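Local coordinates for putative protein-disulfide isomerase (Pseudomonas syringae pv. tomato, PDB 3GN3), which probably acts as a thiol-disulfide oxidoreductase or isomerase of the DsbA family, although its substrates and exact function remain unknown, at residues A[116-119]-A[120-124]; A[60-63]-A[64-67]; A[31-34]-A[35-38]. All blocks are in the same frame, centred on the assembly; numbering follows the deposited sequence.

Contact 1: A[116-119]-A[120-124]; sequences IARI and ERYSG
Arg118 and Tyr122, one helical turn apart, run side by side at the C-terminal end of helix 112-123, part of the helical region that, as in DsbA relatives, interrupts the thioredoxin fold. Arg118 CG rests 3.8 Å from Tyr122 CE2, while the guanidinium plane stands 83° to the ring, so the contact is made by Arg118 methylenes against Tyr122 ring carbons. CG of Arg118 points opposite its own backbone N (chi1 -165°), and the bends farther along carry NH2 to the carbonyl O of Glu96; the hydroxyl of Tyr122 is hydrogen-bonded to the carboxylate of the same residue. The polar ends of both side chains are thus fastened to one loop residue.

Arg121 folds back instead. Its guanidinium lies with one face over Arg118 N and the carbonyl of Ala117. Arg121 NH1 comes 3.6 Å from Ala117 CB; the small alanine lets the arginine lie close. Glu120 stretches along the helix, CG 3.3 Å from Ile116 O, and delivers OE1 to the backbone N-H groups of Leu127 and Ala128, where N-H groups at the start of helix 128-132 would favour a carboxylate. Ile116 and Ile119 turn inward instead, their branched apolar chains packing on helix 63-73.

Underneath runs the regular i to i-4 bonding, Arg121 N reaching Ala117 O at 2.8 Å. Gly124, with its positive phi, then takes the chain out of the helix. At that end Ile119 O is gripped twice: Ser123 N approaches from one face of the carbonyl plane at 2.9 Å, and Ser123 OG, rotated back by a chi1 of 74°, from the opposite face at 2.8 Å.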
loop_
_atom_site.group_PDB
_atom_site.type_symbol
_atom_site.label_atom_id
_atom_site.label_comp_id
_atom_site.label_asym_id
_atom_site.label_seq_id
_atom_site.Cartn_x
_atom_site.Cartn_y
_atom_site.Cartn_z
ATOM N N ILE A 116 14.638 23.892 17.333
ATOM C CA ILE A 116 14.141 23.470 18.645
ATOM C C ILE A 116 13.898 24.647 19.595
ATOM O O ILE A 116 12.851 24.723 20.246
ATOM C CB ILE A 116 15.056 22.447 19.318
ATOM C CG1 ILE A 116 15.088 21.162 18.491
ATOM C CG2 ILE A 116 14.581 22.170 20.758
ATOM C CD1 ILE A 116 16.083 20.123 19.007
ATOM N N ALA A 117 14.872 25.555 19.664
ATOM C CA ALA A 117 14.770 26.782 20.461
ATOM C C ALA A 117 13.542 27.623 20.048
ATOM O O ALA A 117 12.780 28.086 20.901
ATOM C CB ALA A 117 16.064 27.594 20.336
ATOM N N ARG A 118 13.364 27.770 18.730
ATOM C CA ARG A 118 12.240 28.473 18.107
ATOM C C ARG A 118 10.861 27.913 18.518
ATOM O O ARG A 118 9.948 28.667 18.887
ATOM C CB ARG A 118 12.400 28.419 16.590
ATOM C CG ARG A 118 11.519 29.383 15.828
ATOM C CD ARG A 118 12.347 30.444 15.194
ATOM N NE ARG A 118 12.534 30.248 13.759
ATOM C CZ ARG A 118 13.657 29.837 13.181
ATOM N NH1 ARG A 118 14.719 29.536 13.904
ATOM N NH2 ARG A 118 13.717 29.718 11.869
ATOM N N ILE A 119 10.713 26.594 18.462
ATOM C CA ILE A 119 9.488 25.945 18.917
ATOM C C ILE A 119 9.307 26.107 20.428
ATOM O O ILE A 119 8.184 26.280 20.923
ATOM C CB ILE A 119 9.480 24.448 18.534
ATOM C CG1 ILE A 119 9.505 24.292 17.006
ATOM C CG2 ILE A 119 8.307 23.722 19.197
ATOM C CD1 ILE A 119 9.593 22.856 16.540
ATOM N N GLU A 120 10.412 26.053 21.169
ATOM C CA GLU A 120 10.368 26.289 22.609
ATOM C C GLU A 120 9.837 27.679 22.941
ATOM O O GLU A 120 8.915 27.800 23.747
ATOM C CB GLU A 120 11.733 26.061 23.237
ATOM C CG GLU A 120 12.030 24.596 23.482
ATOM C CD GLU A 120 13.455 24.371 23.893
ATOM O OE1 GLU A 120 13.728 23.331 24.538
ATOM O OE2 GLU A 120 14.290 25.247 23.567
ATOM N N ARG A 121 10.391 28.701 22.288
ATOM C CA ARG A 121 9.929 30.085 22.424
ATOM C C ARG A 121 8.417 30.193 22.267
ATOM O O ARG A 121 7.695 30.606 23.195
ATOM C CB ARG A 121 10.546 30.952 21.333
ATOM C CG ARG A 121 11.238 32.176 21.833
ATOM C CD ARG A 121 12.730 31.938 21.771
ATOM N NE ARG A 121 13.174 31.952 20.373
ATOM C CZ ARG A 121 14.366 31.548 19.936
ATOM N NH1 ARG A 121 15.276 31.075 20.787
ATOM N NH2 ARG A 121 14.639 31.619 18.641
ATOM N N TYR A 122 7.961 29.778 21.083
ATOM C CA TYR A 122 6.604 29.953 20.610
ATOM C C TYR A 122 5.578 29.117 21.348
ATOM O O TYR A 122 4.424 29.527 21.484
ATOM C CB TYR A 122 6.561 29.596 19.138
ATOM C CG TYR A 122 7.164 30.622 18.215
ATOM C CD1 TYR A 122 7.215 31.973 18.567
ATOM C CD2 TYR A 122 7.642 30.247 16.960
ATOM C CE1 TYR A 122 7.725 32.903 17.703
ATOM C CE2 TYR A 122 8.156 31.170 16.092
ATOM C CZ TYR A 122 8.195 32.491 16.472
ATOM O OH TYR A 122 8.727 33.400 15.612
ATOM N N SER A 123 5.976 27.934 21.805
ATOM C CA SER A 123 5.055 27.086 22.553
ATOM C C SER A 123 5.189 27.312 24.060
ATOM O O SER A 123 4.336 26.863 24.831
ATOM C CB SER A 123 5.278 25.600 22.219
ATOM O OG SER A 123 6.463 25.097 22.816
ATOM N N GLY A 124 6.273 27.972 24.474
ATOM C CA GLY A 124 6.633 28.059 25.890
ATOM C C GLY A 124 6.851 26.710 26.572
ATOM O O GLY A 124 6.564 26.552 27.764
#

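Contact 2: A[60-63]-A[64-67]; sequences HMFS and GVIV
The start of helix 63-73 is built here, where Phe62 at the N-cap position meets Val65 and Ile66 of the first turn. A type I turn from His60 to Ser63 leads in, closed by Ser63 N to His60 O. Phe62 O then takes the N-H of Ile66 at 3.0 Å, almost straight at 171°, and Ser63 O takes that of Val67.

Phenylalanine has no side-chain acceptor to offer the opening N-H groups. Two waters serve instead: water 1 accepts from Gly64 N at 2.8 Å and water 2 from Val65 N at 3.2 Å. Water 2 lies 2.7 Å from Met61 O, to which it probably donates.

What the phenyl group supplies is packing. With Val65 CG1 opposite its backbone N (chi1 176°), Val65 CG2 sits at the ring edge, 3.6 Å from Phe62 CD2, and Ile66 CD1 reaches Phe62 CB. Phe62 also packs on Pro112 and Ile115 and on Pro112 of the second subunit. Ser63 turns its small hydroxyl the other way, to Ser56 and Glu23. The arrangement is a helix N-terminus entered through a type I turn, its first N-H groups met by water, at the entry to the helical region of a DsbA-like fold.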
loop_
_atom_site.group_PDB
_atom_site.type_symbol
_atom_site.label_atom_id
_atom_site.label_comp_id
_atom_site.label_asym_id
_atom_site.label_seq_id
_atom_site.Cartn_x
_atom_site.Cartn_y
_atom_site.Cartn_z
ATOM N N HIS A 60 9.706 18.884 2.821
ATOM C CA HIS A 60 9.719 19.842 3.934
ATOM C C HIS A 60 10.956 19.526 4.820
ATOM O O HIS A 60 10.881 18.694 5.727
ATOM C CB HIS A 60 8.403 19.744 4.729
ATOM C CG HIS A 60 7.214 20.285 3.994
ATOM N ND1 HIS A 60 6.506 21.384 4.431
ATOM C CD2 HIS A 60 6.634 19.905 2.829
ATOM C CE1 HIS A 60 5.538 21.654 3.571
ATOM N NE2 HIS A 60 5.593 20.773 2.590
ATOM N N MET A 61 12.084 20.179 4.537
ATOM C CA MET A 61 13.411 19.704 5.001
ATOM C C MET A 61 13.656 19.701 6.524
ATOM O O MET A 61 14.472 18.913 7.029
ATOM C CB MET A 61 14.558 20.379 4.228
ATOM C CG MET A 61 14.723 19.854 2.775
ATOM S SD MET A 61 15.922 20.654 1.652
ATOM C CE MET A 61 15.445 22.385 1.682
ATOM N N PHE A 62 12.926 20.531 7.268
ATOM C CA PHE A 62 13.026 20.456 8.719
ATOM C C PHE A 62 11.926 19.606 9.357
ATOM O O PHE A 62 11.730 19.647 10.579
ATOM C CB PHE A 62 13.117 21.856 9.365
ATOM C CG PHE A 62 14.536 22.347 9.566
ATOM C CD1 PHE A 62 14.945 23.563 9.039
ATOM C CD2 PHE A 62 15.462 21.583 10.273
ATOM C CE1 PHE A 62 16.270 24.025 9.215
ATOM C CE2 PHE A 62 16.784 22.026 10.459
ATOM C CZ PHE A 62 17.187 23.254 9.924
ATOM N N SER A 63 11.243 18.798 8.554
ATOM C CA SER A 63 10.114 18.031 9.053
ATOM C C SER A 63 10.527 17.039 10.132
ATOM O O SER A 63 9.840 16.900 11.157
ATOM C CB SER A 63 9.401 17.305 7.914
ATOM O OG SER A 63 8.324 16.520 8.399
ATOM N N GLY A 64 11.631 16.333 9.897
ATOM C CA GLY A 64 12.123 15.340 10.860
ATOM C C GLY A 64 12.427 15.916 12.240
ATOM O O GLY A 64 12.106 15.295 13.264
ATOM N N VAL A 65 13.030 17.103 12.265
ATOM C CA VAL A 65 13.314 17.798 13.514
ATOM C C VAL A 65 11.978 18.129 14.175
ATOM O O VAL A 65 11.732 17.770 15.334
ATOM C CB VAL A 65 14.087 19.111 13.278
ATOM C CG1 VAL A 65 14.274 19.864 14.588
ATOM C CG2 VAL A 65 15.405 18.852 12.607
ATOM N N ILE A 66 11.105 18.789 13.411
ATOM C CA ILE A 66 9.812 19.249 13.913
ATOM C C ILE A 66 8.910 18.108 14.374
ATOM O O ILE A 66 8.317 18.184 15.447
ATOM C CB ILE A 66 9.109 20.180 12.897
ATOM C CG1 ILE A 66 9.947 21.453 12.712
ATOM C CG2 ILE A 66 7.672 20.506 13.360
ATOM C CD1 ILE A 66 9.627 22.251 11.453
ATOM N N VAL A 67 8.830 17.039 13.597
ATOM C CA VAL A 67 8.027 15.873 14.002
ATOM C C VAL A 67 8.552 15.284 15.318
ATOM O O VAL A 67 7.757 14.944 16.211
ATOM C CB VAL A 67 7.928 14.770 12.879
ATOM C CG1 VAL A 67 7.336 13.468 13.417
ATOM C CG2 VAL A 67 7.112 15.268 11.696
HETATM O O HOH W 1 12.728 16.356 7.352
HETATM O O HOH W 2 14.338 17.555 9.408
#

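Contact 3: A[31-34]-A[35-38]; sequences KAFF and KLDD
Lys35 lies over the carbonyls of Lys31 and Ala32, at the type I turn that leads from helix 27-33 to helix 36-43. In thioredoxin-fold relatives the active-site motif sits at the N-terminal end of the equivalent of this first helix. CB of Lys35 is 3.5 Å from Ala32 O. Lys35 CG, set opposite the carbonyl carbon (chi1 -70°), comes 3.5 Å from Lys31 O. From there the chain is fully extended, and its aliphatic length touches Val174 and Trp177 before NZ ends in hydrogen bonds to the backbone carbonyls of Ser170 and Asp172. A lysine fits because it is long and apolar enough to cross this surface, yet carries N-H groups that two carbonyls can use. NZ of Lys31 stands 5.3 Å from NZ of Lys35, and the Lys31 side chain is about 5 Å from a bound sulfate, probably from the crystallisation liquor.

The turn itself rests on two i to i-3 bonds. Lys35 N meets Ala32 O at 3.0 Å with the donor 64° out of the carbonyl plane, and Leu36 N meets Phe33 O at 3.1 Å, closing the type I turn from Phe33 to Leu36. Both donors sit above the carbonyl planes, well off the lone-pair directions.

Leu36 brings CG to 3.5 Å from Ala32 O and CD1 obliquely to the Phe33 ring, Leu36 CD1 to Phe33 CD1 at 4.4 Å. Leu36 is buried on Val20, and Phe33 packs on Leu22 of strand 16-22, while Phe33 and Phe34 also lean on helix 79-92 and Lys35 on helix 174-181, so the turn contacts strand 16-22 and helices 79-92 and 174-181.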
loop_
_atom_site.group_PDB
_atom_site.type_symbol
_atom_site.label_atom_id
_atom_site.label_comp_id
_atom_site.label_asym_id
_atom_site.label_seq_id
_atom_site.Cartn_x
_atom_site.Cartn_y
_atom_site.Cartn_z
ATOM N N LYS A 31 -4.359 24.370 7.767
ATOM C CA LYS A 31 -5.767 24.647 7.538
ATOM C C LYS A 31 -6.663 23.548 8.161
ATOM O O LYS A 31 -7.575 23.850 8.941
ATOM C CB LYS A 31 -5.988 24.798 6.040
ATOM C CG LYS A 31 -7.249 25.488 5.627
ATOM C CD LYS A 31 -6.921 26.384 4.425
ATOM C CE LYS A 31 -8.024 26.389 3.379
ATOM N NZ LYS A 31 -8.007 25.099 2.578
ATOM N N ALA A 32 -6.397 22.278 7.854
ATOM C CA ALA A 32 -7.186 21.189 8.448
ATOM C C ALA A 32 -6.979 21.103 9.963
ATOM O O ALA A 32 -7.919 20.799 10.717
ATOM C CB ALA A 32 -6.873 19.838 7.772
ATOM N N PHE A 33 -5.753 21.383 10.404
ATOM C CA PHE A 33 -5.412 21.289 11.818
ATOM C C PHE A 33 -6.282 22.238 12.647
ATOM O O PHE A 33 -6.925 21.826 13.614
ATOM C CB PHE A 33 -3.919 21.589 12.034
ATOM C CG PHE A 33 -3.530 21.704 13.479
ATOM C CD1 PHE A 33 -3.468 20.574 14.286
ATOM C CD2 PHE A 33 -3.252 22.955 14.038
ATOM C CE1 PHE A 33 -3.107 20.676 15.628
ATOM C CE2 PHE A 33 -2.882 23.072 15.390
ATOM C CZ PHE A 33 -2.813 21.934 16.186
ATOM N N PHE A 34 -6.298 23.503 12.244
ATOM C CA PHE A 34 -7.164 24.504 12.858
ATOM C C PHE A 34 -8.685 24.258 12.733
ATOM O O PHE A 34 -9.466 25.054 13.237
ATOM C CB PHE A 34 -6.799 25.918 12.377
ATOM C CG PHE A 34 -5.505 26.445 12.956
ATOM C CD1 PHE A 34 -5.321 26.531 14.344
ATOM C CD2 PHE A 34 -4.476 26.869 12.125
ATOM C CE1 PHE A 34 -4.118 27.018 14.892
ATOM C CE2 PHE A 34 -3.271 27.359 12.665
ATOM C CZ PHE A 34 -3.100 27.433 14.053
ATOM N N LYS A 35 -9.112 23.159 12.107
ATOM C CA LYS A 35 -10.535 22.833 12.049
ATOM C C LYS A 35 -10.889 21.657 12.945
ATOM O O LYS A 35 -12.067 21.300 13.075
ATOM C CB LYS A 35 -10.978 22.542 10.613
ATOM C CG LYS A 35 -11.009 23.765 9.695
ATOM C CD LYS A 35 -11.750 23.455 8.386
ATOM C CE LYS A 35 -11.404 24.471 7.322
ATOM N NZ LYS A 35 -11.967 24.114 5.994
ATOM N N LEU A 36 -9.897 21.047 13.582
ATOM C CA LEU A 36 -10.180 19.837 14.344
ATOM C C LEU A 36 -10.967 20.089 15.634
ATOM O O LEU A 36 -11.748 19.231 16.060
ATOM C CB LEU A 36 -8.916 19.002 14.575
ATOM C CG LEU A 36 -8.242 18.442 13.311
ATOM C CD1 LEU A 36 -6.873 17.861 13.667
ATOM C CD2 LEU A 36 -9.117 17.404 12.576
ATOM N N ASP A 37 -10.785 21.269 16.240
ATOM C CA ASP A 37 -11.594 21.662 17.411
ATOM C C ASP A 37 -13.076 21.745 17.050
ATOM O O ASP A 37 -13.890 21.095 17.701
ATOM C CB ASP A 37 -11.120 22.975 18.042
ATOM C CG ASP A 37 -9.879 22.803 18.923
ATOM O OD1 ASP A 37 -9.225 23.828 19.241
ATOM O OD2 ASP A 37 -9.540 21.659 19.305
ATOM N N ASP A 38 -13.408 22.502 15.996
ATOM C CA ASP A 38 -14.788 22.558 15.489
ATOM C C ASP A 38 -15.291 21.183 15.184
ATOM O O ASP A 38 -16.415 20.844 15.547
ATOM C CB ASP A 38 -14.928 23.311 14.170
ATOM C CG ASP A 38 -14.280 24.638 14.183
ATOM O OD1 ASP A 38 -13.697 25.007 15.238
ATOM O OD2 ASP A 38 -14.352 25.302 13.112
#

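How the contacts relate
Contacts 1 and 2 belong to one helical core, their centres 15 Å apart and their side chains touching: Ile119 CD1 packs on Ile66 CG1 at 4.1 Å, and Ile116 CG1 on Val65 CG1 at 4.2 Å. The end of helix 112-123 is thereby packed against the beginning of helix 63-73. Contact 3 stands apart, about 21 Å centre to centre from each, with nearest atoms about 11 Å away, and across the chain's centre from contact 2. It belongs to the thioredoxin-like part of the fold. Helix 79-92 joins the two regions, receiving Ile119 and Tyr122 of contact 1 as well as Phe33 and Phe34 of contact 3.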